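Local coordinates for protein glucose dehydrogenase (Haloferax mediterranei, PDB 2VWH) that catalyses the zinc-dependent oxidation of D-glucose to gluconolactone, using NADP(+) in preference to NAD(+) as electron acceptor, at residues Phe147-Ile152 and Ala311-Phe316; Val84-Arg89 and Glu132-Arg137; Ala3-Arg8 and His58-His63. All coordinates share one frame; numbering follows the deposited sequence.

Interaction 1: Phe147-Ile152 and Ala311-Phe316; sequences FLIEPI and AATVTF. With BGC (beta-D-glucopyranose), chain C.
The phenyl ring of F316 meets two isoleucines of the opposing helix: I152 CD1 lies at its edge, near the ring plane, 4.2 Å from F316 CD1, while I149 CD1 approaches the same F316 CD1 obliquely, also at 4.2 Å. With CG anti to the backbone N (chi1 -177°), F316 reaches across to both methyls; its side chain also touches L324. One helical turn before F316, A312 turns its CB toward segment 147-152; its small side chain is consistent with the close backbones, I152 CA to A312 CA 5.6 Å. I152 CG2 presses on A312 CB at 3.4 Å, tighter than usual van der Waals contact, and I149 CG2 reaches the same methyl at 3.9 Å. I152 CG2 also meets T315 CG2 at 4.1 Å, the T315 hydroxyl being hydrogen-bonded to E156. E150, which binds substrate and catalytic zinc, directs its CB away; its OE2 comes within 2.5 Å of glucose O2 and accepts a hydrogen bond from glucose O3 at 3.1 Å. The chemistry is therefore divided: apolar side-chain pairs join helices 149-165 and 306-318, so their fit probably rests on shape, and the carboxylate faces the substrate.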
loop_
_atom_site.group_PDB
_atom_site.type_symbol
_atom_site.label_atom_id
_atom_site.label_comp_id
_atom_site.label_asym_id
_atom_site.label_seq_id
_atom_site.Cartn_x
_atom_site.Cartn_y
_atom_site.Cartn_z
ATOM N N PHE A 147 -12.628 -28.104 -1.746
ATOM C CA PHE A 147 -12.163 -27.394 -0.548
ATOM C C PHE A 147 -10.980 -26.472 -0.867
ATOM O O PHE A 147 -10.598 -25.664 -0.027
ATOM C CB PHE A 147 -11.793 -28.370 0.597
ATOM C CG PHE A 147 -10.740 -29.389 0.227
ATOM C CD1 PHE A 147 -9.405 -29.119 0.400
ATOM C CD2 PHE A 147 -11.101 -30.626 -0.300
ATOM C CE1 PHE A 147 -8.433 -30.044 0.034
ATOM C CE2 PHE A 147 -10.145 -31.549 -0.657
ATOM C CZ PHE A 147 -8.806 -31.265 -0.492
ATOM N N LEU A 148 -10.391 -26.599 -2.057
ATOM C CA LEU A 148 -9.311 -25.694 -2.463
ATOM C C LEU A 148 -9.805 -24.350 -2.984
ATOM O O LEU A 148 -9.017 -23.402 -3.108
ATOM C CB LEU A 148 -8.388 -26.359 -3.485
ATOM C CG LEU A 148 -7.516 -27.507 -2.973
ATOM C CD1 LEU A 148 -6.656 -28.055 -4.106
ATOM C CD2 LEU A 148 -6.635 -27.078 -1.797
ATOM N N ILE A 149 -11.099 -24.249 -3.292
ATOM C CA ILE A 149 -11.635 -23.017 -3.868
ATOM C C ILE A 149 -11.513 -21.852 -2.890
ATOM O O ILE A 149 -11.166 -20.732 -3.284
ATOM C CB ILE A 149 -13.095 -23.194 -4.352
ATOM C CG1 ILE A 149 -13.158 -24.214 -5.508
ATOM C CG2 ILE A 149 -13.708 -21.847 -4.777
ATOM C CD1 ILE A 149 -12.341 -23.831 -6.723
ATOM N N GLU A 150 -11.755 -22.112 -1.609
ATOM C CA GLU A 150 -11.623 -21.056 -0.610
ATOM C C GLU A 150 -10.210 -20.464 -0.526
ATOM O O GLU A 150 -10.059 -19.242 -0.633
ATOM C CB GLU A 150 -12.159 -21.505 0.758
ATOM C CG GLU A 150 -12.384 -20.363 1.761
ATOM C CD GLU A 150 -11.170 -20.010 2.575
ATOM O OE1 GLU A 150 -10.158 -20.734 2.489
ATOM O OE2 GLU A 150 -11.222 -19.006 3.325
ATOM N N PRO A 151 -9.171 -21.297 -0.295
ATOM C CA PRO A 151 -7.822 -20.688 -0.245
ATOM C C PRO A 151 -7.353 -20.031 -1.553
ATOM O O PRO A 151 -6.657 -19.011 -1.510
ATOM C CB PRO A 151 -6.908 -21.857 0.158
ATOM C CG PRO A 151 -7.708 -23.100 -0.073
ATOM C CD PRO A 151 -9.145 -22.733 0.052
ATOM N N ILE A 152 -7.756 -20.575 -2.695
ATOM C CA ILE A 152 -7.489 -19.915 -3.977
ATOM C C ILE A 152 -8.122 -18.511 -3.988
ATOM O O ILE A 152 -7.494 -17.543 -4.424
ATOM C CB ILE A 152 -7.976 -20.752 -5.169
ATOM C CG1 ILE A 152 -7.168 -22.056 -5.262
ATOM C CG2 ILE A 152 -7.815 -19.970 -6.499
ATOM C CD1 ILE A 152 -7.717 -23.051 -6.265
ATOM N N ALA A 311 -13.853 -16.501 -9.506
ATOM C CA ALA A 311 -12.580 -16.397 -10.197
ATOM C C ALA A 311 -11.718 -17.620 -9.917
ATOM O O ALA A 311 -11.040 -18.136 -10.815
ATOM C CB ALA A 311 -11.849 -15.122 -9.755
ATOM N N ALA A 312 -11.746 -18.080 -8.667
ATOM C CA ALA A 312 -11.013 -19.280 -8.270
ATOM C C ALA A 312 -11.369 -20.527 -9.099
ATOM O O ALA A 312 -10.498 -21.363 -9.338
ATOM C CB ALA A 312 -11.201 -19.564 -6.753
ATOM N N THR A 313 -12.628 -20.671 -9.532
ATOM C CA THR A 313 -13.005 -21.853 -10.308
ATOM C C THR A 313 -12.289 -21.851 -11.662
ATOM O O THR A 313 -11.979 -22.903 -12.188
ATOM C CB THR A 313 -14.532 -22.010 -10.502
ATOM O OG1 THR A 313 -15.030 -20.977 -11.360
ATOM C CG2 THR A 313 -15.264 -21.998 -9.131
ATOM N N VAL A 314 -12.017 -20.664 -12.199
ATOM C CA VAL A 314 -11.276 -20.529 -13.458
ATOM C C VAL A 314 -9.796 -20.826 -13.230
ATOM O O VAL A 314 -9.176 -21.590 -13.973
ATOM C CB VAL A 314 -11.442 -19.112 -14.058
ATOM C CG1 VAL A 314 -10.551 -18.939 -15.309
ATOM C CG2 VAL A 314 -12.913 -18.858 -14.386
ATOM N N THR A 315 -9.234 -20.243 -12.177
ATOM C CA THR A 315 -7.831 -20.462 -11.862
ATOM C C THR A 315 -7.557 -21.955 -11.613
ATOM O O THR A 315 -6.547 -22.485 -12.077
ATOM C CB THR A 315 -7.402 -19.613 -10.652
ATOM O OG1 THR A 315 -7.474 -18.232 -11.014
ATOM C CG2 THR A 315 -5.972 -19.946 -10.211
ATOM N N PHE A 316 -8.463 -22.617 -10.893
ATOM C CA PHE A 316 -8.352 -24.063 -10.617
ATOM C C PHE A 316 -8.053 -24.873 -11.884
ATOM O O PHE A 316 -7.129 -25.697 -11.908
ATOM C CB PHE A 316 -9.638 -24.561 -9.947
ATOM C CG PHE A 316 -9.610 -26.022 -9.548
ATOM C CD1 PHE A 316 -9.327 -26.395 -8.239
ATOM C CD2 PHE A 316 -9.896 -27.019 -10.481
ATOM C CE1 PHE A 316 -9.311 -27.741 -7.867
ATOM C CE2 PHE A 316 -9.884 -28.367 -10.121
ATOM C CZ PHE A 316 -9.592 -28.724 -8.814
HETATM C C2 BGC C . -9.721 -17.995 6.236
HETATM C C3 BGC C . -10.276 -16.618 5.898
HETATM C C4 BGC C . -10.220 -15.775 7.161
HETATM C C5 BGC C . -8.780 -15.744 7.733
HETATM C C6 BGC C . -8.732 -14.895 9.007
HETATM C C1 BGC C . -8.331 -17.876 6.827
HETATM O O1 BGC C . -7.820 -19.176 6.941
HETATM O O2 BGC C . -9.487 -18.649 5.021
HETATM O O3 BGC C . -11.604 -16.737 5.424
HETATM O O4 BGC C . -10.752 -14.499 6.899
HETATM O O5 BGC C . -8.310 -17.085 7.990
HETATM O O6 BGC C . -9.455 -15.573 10.002
#

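Interaction 2: Val84-Arg89 and Glu132-Arg137; sequences VPTVRR and EKYLVR. With BGC (beta-D-glucopyranose), chain C.
V84 and V136 form an antiparallel hydrogen-bonded pair in the mixed sheet of the GroES-like domain: V84 N bonds V136 O at 2.9 Å, and V136 N returns to V84 O with an N-H...O angle of 170°. The ladder continues from T86 N to Y134 O at 2.9 Å; P85, lacking an N-H, adds a CA-H...O contact, its CA 3.4 Å from Y134 O. Across the turn, R89 of strand 88-89 folds back, its chain bent at chi2 (-74°), and lays one guanidinium face over Y134 CB, CZ 3.6 Å from that atom; guanidinium and phenol planes are 20° apart. R89 NH1 donates to R88 O at 2.8 Å, from above that carbonyl's plane, and weakly to T86 OG1; NH1 and NH2 both bond T86 O weakly, and NH2 also S130 OG. T86 O also receives Y123 OH. R88 NE is salt-bridged to the substrate-binding E114, and R88 NH1 bonds P104 O. With an alanine in place of R89, R88 O would probably lose its guanidinium donor, S130 its arginine partner and Y134 CB the guanidinium face over it. Backbone polarity is thus settled pairwise between segments 84-89 and 132-137, while one arginine gathers acceptors at the turn.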
loop_
_atom_site.group_PDB
_atom_site.type_symbol
_atom_site.label_atom_id
_atom_site.label_comp_id
_atom_site.label_asym_id
_atom_site.label_seq_id
_atom_site.Cartn_x
_atom_site.Cartn_y
_atom_site.Cartn_z
ATOM N N VAL A 84 -19.717 -24.355 -2.659
ATOM C CA VAL A 84 -18.720 -23.988 -1.663
ATOM C C VAL A 84 -19.259 -22.781 -0.900
ATOM O O VAL A 84 -19.650 -21.785 -1.508
ATOM C CB VAL A 84 -17.387 -23.648 -2.348
ATOM C CG1 VAL A 84 -16.403 -22.962 -1.371
ATOM C CG2 VAL A 84 -16.786 -24.929 -2.966
ATOM N N PRO A 85 -19.320 -22.872 0.435
ATOM C CA PRO A 85 -19.785 -21.733 1.214
ATOM C C PRO A 85 -18.707 -20.662 1.422
ATOM O O PRO A 85 -17.532 -20.986 1.601
ATOM C CB PRO A 85 -20.154 -22.372 2.554
ATOM C CG PRO A 85 -19.161 -23.491 2.692
ATOM C CD PRO A 85 -18.968 -24.019 1.294
ATOM N N THR A 86 -19.119 -19.390 1.441
ATOM C CA THR A 86 -18.252 -18.325 1.943
ATOM C C THR A 86 -18.143 -18.457 3.469
ATOM O O THR A 86 -18.872 -19.224 4.106
ATOM C CB THR A 86 -18.736 -16.894 1.538
ATOM O OG1 THR A 86 -19.976 -16.579 2.204
ATOM C CG2 THR A 86 -18.915 -16.782 -0.007
ATOM N N VAL A 87 -17.240 -17.698 4.059
ATOM C CA VAL A 87 -16.898 -17.894 5.463
ATOM C C VAL A 87 -17.571 -16.889 6.421
ATOM O O VAL A 87 -17.980 -17.265 7.538
ATOM C CB VAL A 87 -15.371 -17.899 5.618
ATOM C CG1 VAL A 87 -14.966 -18.010 7.093
ATOM C CG2 VAL A 87 -14.785 -19.057 4.774
ATOM N N ARG A 88 -17.738 -15.646 5.973
ATOM C CA ARG A 88 -18.252 -14.588 6.848
ATOM C C ARG A 88 -19.775 -14.477 6.879
ATOM O O ARG A 88 -20.450 -14.617 5.854
ATOM C CB ARG A 88 -17.631 -13.227 6.505
ATOM C CG ARG A 88 -16.249 -13.109 7.069
ATOM C CD ARG A 88 -15.617 -11.767 6.816
ATOM N NE ARG A 88 -14.282 -11.740 7.404
ATOM C CZ ARG A 88 -13.545 -10.641 7.549
ATOM N NH1 ARG A 88 -13.997 -9.471 7.130
ATOM N NH2 ARG A 88 -12.349 -10.713 8.119
ATOM N N ARG A 89 -20.290 -14.235 8.082
ATOM C CA ARG A 89 -21.721 -14.066 8.316
ATOM C C ARG A 89 -21.927 -12.868 9.244
ATOM O O ARG A 89 -21.027 -12.510 10.008
ATOM C CB ARG A 89 -22.317 -15.320 8.965
ATOM C CG ARG A 89 -22.176 -16.608 8.158
ATOM C CD ARG A 89 -23.131 -16.630 6.971
ATOM N NE ARG A 89 -22.979 -17.867 6.208
ATOM C CZ ARG A 89 -22.020 -18.106 5.314
ATOM N NH1 ARG A 89 -21.116 -17.180 5.024
ATOM N NH2 ARG A 89 -21.976 -19.287 4.701
ATOM N N GLU A 132 -28.505 -18.744 0.491
ATOM C CA GLU A 132 -28.165 -18.920 -0.915
ATOM C C GLU A 132 -27.131 -17.911 -1.378
ATOM O O GLU A 132 -26.261 -18.229 -2.187
ATOM C CB GLU A 132 -29.447 -18.767 -1.740
ATOM C CG GLU A 132 -29.289 -18.477 -3.209
ATOM C CD GLU A 132 -30.639 -18.372 -3.904
ATOM O OE1 GLU A 132 -31.585 -17.787 -3.318
ATOM O OE2 GLU A 132 -30.750 -18.885 -5.032
ATOM N N LYS A 133 -27.235 -16.682 -0.886
ATOM C CA LYS A 133 -26.304 -15.645 -1.307
ATOM C C LYS A 133 -24.847 -15.967 -0.926
ATOM O O LYS A 133 -23.935 -15.433 -1.539
ATOM C CB LYS A 133 -26.720 -14.272 -0.770
ATOM C CG LYS A 133 -26.458 -14.038 0.708
ATOM C CD LYS A 133 -27.108 -12.738 1.206
ATOM C CE LYS A 133 -26.451 -11.494 0.610
ATOM N NZ LYS A 133 -27.181 -10.238 0.954
ATOM N N TYR A 134 -24.637 -16.844 0.057
ATOM C CA TYR A 134 -23.274 -17.218 0.506
ATOM C C TYR A 134 -22.851 -18.613 0.038
ATOM O O TYR A 134 -21.837 -19.145 0.491
ATOM C CB TYR A 134 -23.189 -17.118 2.031
ATOM C CG TYR A 134 -23.499 -15.733 2.540
ATOM C CD1 TYR A 134 -22.908 -14.609 1.958
ATOM C CD2 TYR A 134 -24.387 -15.536 3.589
ATOM C CE1 TYR A 134 -23.199 -13.331 2.406
ATOM C CE2 TYR A 134 -24.680 -14.254 4.050
ATOM C CZ TYR A 134 -24.076 -13.161 3.455
ATOM O OH TYR A 134 -24.363 -11.893 3.893
ATOM N N LEU A 135 -23.622 -19.198 -0.877
ATOM C CA LEU A 135 -23.272 -20.492 -1.455
ATOM C C LEU A 135 -22.861 -20.287 -2.916
ATOM O O LEU A 135 -23.630 -19.765 -3.707
ATOM C CB LEU A 135 -24.446 -21.471 -1.345
ATOM C CG LEU A 135 -24.751 -22.017 0.056
ATOM C CD1 LEU A 135 -26.024 -22.865 0.039
ATOM C CD2 LEU A 135 -23.574 -22.829 0.613
ATOM N N VAL A 136 -21.635 -20.665 -3.268
ATOM C CA VAL A 136 -21.145 -20.477 -4.642
ATOM C C VAL A 136 -21.166 -21.811 -5.376
ATOM O O VAL A 136 -20.512 -22.756 -4.961
ATOM C CB VAL A 136 -19.730 -19.882 -4.643
ATOM C CG1 VAL A 136 -19.233 -19.676 -6.075
ATOM C CG2 VAL A 136 -19.715 -18.564 -3.851
ATOM N N ARG A 137 -21.948 -21.895 -6.450
ATOM C CA ARG A 137 -21.957 -23.089 -7.309
ATOM C C ARG A 137 -20.643 -23.238 -8.026
ATOM O O ARG A 137 -20.151 -22.271 -8.591
ATOM C CB ARG A 137 -23.044 -22.982 -8.378
ATOM C CG ARG A 137 -24.426 -23.231 -7.878
ATOM C CD ARG A 137 -25.481 -22.793 -8.893
ATOM N NE ARG A 137 -25.613 -21.334 -8.926
ATOM C CZ ARG A 137 -26.667 -20.669 -9.400
ATOM N NH1 ARG A 137 -27.718 -21.312 -9.893
ATOM N NH2 ARG A 137 -26.667 -19.341 -9.381
HETATM C C2 BGC C . -9.721 -17.995 6.236
HETATM C C3 BGC C . -10.276 -16.618 5.898
HETATM C C4 BGC C . -10.220 -15.775 7.161
HETATM C C5 BGC C . -8.780 -15.744 7.733
HETATM C C6 BGC C . -8.732 -14.895 9.007
HETATM C C1 BGC C . -8.331 -17.876 6.827
HETATM O O1 BGC C . -7.820 -19.176 6.941
HETATM O O2 BGC C . -9.487 -18.649 5.021
HETATM O O3 BGC C . -11.604 -16.737 5.424
HETATM O O4 BGC C . -10.752 -14.499 6.899
HETATM O O5 BGC C . -8.310 -17.085 7.990
HETATM O O6 BGC C . -9.455 -15.573 10.002
#

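Interaction 3: Ala3-Arg8 and His58-His63; sequences AIAVKR and HLVLGH. With ZN (zinc ion), chain D; BGC (beta-D-glucopyranose), chain C.
Strands 3-7 and 58-60 run antiparallel, their axes 4.5 Å apart at closest approach with 143° between directions, and the V6-L59 pair is hydrogen-bonded both ways: L59 N to V6 O at 2.9 Å and V6 N to L59 O at 3.0 Å. A third bond, L61 N to I4 O, carries the ladder just past the end of strand 58-60 and is straight at 168°. On one face of the sheet, A3 CB meets V60 CG2 at 4.0 Å, and A5 CB lies obliquely to the H58 imidazole, 4.0 Å from CD2. H58 itself bonds K18 through NE2 and stacks on the ring of H121. On the other face, V6 CG1 touches L59 CB and L61 CD2, the latter at 4.2 Å; L59 and L61 in turn cover V44 of helix 39-46. Past L61 the chain goes through G62, whose backbone angles leave no room for a CB beside the carbonyl O of L61. At H63, a chi1 of 65° tucks the imidazole over its own backbone, and NE2 binds zinc at 2.0 Å. D38, a water, and glucose O1 and O2 complete the ligands found here, O2 being the longer sugar bond. A strand of the small antiparallel sheet thus leads, through L61 and G62, to the zinc ligand H63 in the catalytic site of a zinc-containing alcohol dehydrogenase family member, with substrate chelated to the metal.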
loop_
_atom_site.group_PDB
_atom_site.type_symbol
_atom_site.label_atom_id
_atom_site.label_comp_id
_atom_site.label_asym_id
_atom_site.label_seq_id
_atom_site.Cartn_x
_atom_site.Cartn_y
_atom_site.Cartn_z
ATOM N N ALA A 3 -20.048 -34.240 14.295
ATOM C CA ALA A 3 -19.280 -33.038 14.010
ATOM C C ALA A 3 -17.921 -33.127 14.699
ATOM O O ALA A 3 -17.772 -33.841 15.687
ATOM C CB ALA A 3 -20.033 -31.814 14.489
ATOM N N ILE A 4 -16.931 -32.423 14.155
ATOM C CA ILE A 4 -15.594 -32.364 14.725
ATOM C C ILE A 4 -15.435 -30.978 15.336
ATOM O O ILE A 4 -15.549 -29.969 14.645
ATOM C CB ILE A 4 -14.479 -32.581 13.673
ATOM C CG1 ILE A 4 -14.667 -33.906 12.910
ATOM C CG2 ILE A 4 -13.108 -32.541 14.336
ATOM C CD1 ILE A 4 -14.778 -35.153 13.799
ATOM N N ALA A 5 -15.178 -30.941 16.640
ATOM C CA ALA A 5 -15.181 -29.705 17.397
ATOM C C ALA A 5 -13.981 -29.621 18.339
ATOM O O ALA A 5 -13.386 -30.632 18.691
ATOM C CB ALA A 5 -16.485 -29.610 18.201
ATOM N N VAL A 6 -13.631 -28.403 18.730
ATOM C CA VAL A 6 -12.768 -28.182 19.883
ATOM C C VAL A 6 -13.666 -27.723 21.035
ATOM O O VAL A 6 -14.586 -26.930 20.820
ATOM C CB VAL A 6 -11.666 -27.144 19.597
ATOM C CG1 VAL A 6 -12.263 -25.761 19.280
ATOM C CG2 VAL A 6 -10.690 -27.064 20.787
ATOM N N LYS A 7 -13.426 -28.245 22.239
ATOM C CA LYS A 7 -14.214 -27.869 23.427
ATOM C C LYS A 7 -13.442 -26.876 24.279
ATOM O O LYS A 7 -12.206 -26.887 24.273
ATOM C CB LYS A 7 -14.545 -29.096 24.268
ATOM C CG LYS A 7 -15.571 -30.006 23.648
ATOM C CD LYS A 7 -15.780 -31.251 24.502
ATOM C CE LYS A 7 -17.101 -31.929 24.174
ATOM N NZ LYS A 7 -17.287 -33.187 24.947
ATOM N N ARG A 8 -14.167 -26.025 25.009
ATOM C CA ARG A 8 -13.539 -25.039 25.911
ATOM C C ARG A 8 -12.587 -25.737 26.879
ATOM O O ARG A 8 -12.918 -26.793 27.437
ATOM C CB ARG A 8 -14.585 -24.238 26.706
ATOM C CG ARG A 8 -15.199 -23.050 25.965
ATOM C CD ARG A 8 -15.940 -22.102 26.925
ATOM N NE ARG A 8 -16.987 -21.321 26.252
ATOM C CZ ARG A 8 -16.817 -20.124 25.681
ATOM N NH1 ARG A 8 -15.635 -19.511 25.690
ATOM N NH2 ARG A 8 -17.852 -19.525 25.091
ATOM N N HIS A 58 -18.435 -25.386 22.877
ATOM C CA HIS A 58 -17.600 -25.929 21.803
ATOM C C HIS A 58 -17.634 -25.082 20.521
ATOM O O HIS A 58 -18.491 -24.214 20.352
ATOM C CB HIS A 58 -18.058 -27.346 21.482
ATOM C CG HIS A 58 -19.367 -27.398 20.764
ATOM N ND1 HIS A 58 -20.572 -27.206 21.401
ATOM C CD2 HIS A 58 -19.659 -27.597 19.457
ATOM C CE1 HIS A 58 -21.553 -27.304 20.522
ATOM N NE2 HIS A 58 -21.026 -27.539 19.332
ATOM N N LEU A 59 -16.677 -25.333 19.632
ATOM C CA LEU A 59 -16.670 -24.736 18.298
ATOM C C LEU A 59 -16.440 -25.831 17.257
ATOM O O LEU A 59 -15.394 -26.491 17.263
ATOM C CB LEU A 59 -15.575 -23.667 18.194
ATOM C CG LEU A 59 -15.306 -23.016 16.814
ATOM C CD1 LEU A 59 -16.477 -22.169 16.361
ATOM C CD2 LEU A 59 -14.049 -22.171 16.851
ATOM N N VAL A 60 -17.415 -26.019 16.370
ATOM C CA VAL A 60 -17.258 -26.928 15.247
ATOM C C VAL A 60 -16.232 -26.271 14.322
ATOM O O VAL A 60 -16.345 -25.087 13.995
ATOM C CB VAL A 60 -18.588 -27.210 14.511
ATOM C CG1 VAL A 60 -18.333 -28.051 13.246
ATOM C CG2 VAL A 60 -19.582 -27.924 15.446
ATOM N N LEU A 61 -15.209 -27.033 13.959
ATOM C CA LEU A 61 -14.092 -26.522 13.156
ATOM C C LEU A 61 -14.400 -26.542 11.649
ATOM O O LEU A 61 -15.424 -27.084 11.222
ATOM C CB LEU A 61 -12.856 -27.381 13.427
ATOM C CG LEU A 61 -12.311 -27.304 14.860
ATOM C CD1 LEU A 61 -11.321 -28.416 15.110
ATOM C CD2 LEU A 61 -11.677 -25.943 15.103
ATOM N N GLY A 62 -13.501 -25.955 10.854
ATOM C CA GLY A 62 -13.542 -26.075 9.402
ATOM C C GLY A 62 -14.174 -24.898 8.681
ATOM O O GLY A 62 -15.324 -24.549 8.939
ATOM N N HIS A 63 -13.415 -24.293 7.763
ATOM C CA HIS A 63 -13.902 -23.164 6.966
ATOM C C HIS A 63 -13.709 -23.328 5.452
ATOM O O HIS A 63 -14.272 -22.549 4.685
ATOM C CB HIS A 63 -13.280 -21.846 7.466
ATOM C CG HIS A 63 -11.798 -21.761 7.287
ATOM N ND1 HIS A 63 -10.907 -22.237 8.225
ATOM C CD2 HIS A 63 -11.048 -21.245 6.284
ATOM C CE1 HIS A 63 -9.670 -22.024 7.804
ATOM N NE2 HIS A 63 -9.727 -21.419 6.631
HETATM ZN ZN ZN D . -8.176 -20.673 5.654
HETATM C C2 BGC C . -9.721 -17.995 6.236
HETATM C C3 BGC C . -10.276 -16.618 5.898
HETATM C C4 BGC C . -10.220 -15.775 7.161
HETATM C C5 BGC C . -8.780 -15.744 7.733
HETATM C C6 BGC C . -8.732 -14.895 9.007
HETATM C C1 BGC C . -8.331 -17.876 6.827
HETATM O O1 BGC C . -7.820 -19.176 6.941
HETATM O O2 BGC C . -9.487 -18.649 5.021
HETATM O O3 BGC C . -11.604 -16.737 5.424
HETATM O O4 BGC C . -10.752 -14.499 6.899
HETATM O O5 BGC C . -8.310 -17.085 7.990
HETATM O O6 BGC C . -9.455 -15.573 10.002
HETATM O O HOH W 1 -8.203 -21.169 3.775
#

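How the interactions relate
Along the chain the contacts close in the order interaction 3, interaction 2, interaction 1, none nested in another; strand 135-137 of interaction 2 is followed by helix 149-165 of interaction 1. Interaction 3 belongs to the three-stranded antiparallel sheet and interaction 2 to the larger mixed sheet of the GroES-like domain, while interaction 1 packs helices of the C-terminal part. Centres of 1 and 2 are about 13 Å apart, of 2 and 3 about 19 Å, and of 1 and 3 about 24 Å. Even so, the segments meet beside the zinc-glucose site, V87 CG2 lying 3.5 Å from H63 O. Glucose touches all three: the zinc held by H63, V87 (CB to glucose O3 3.9 Å) and E150 OE2.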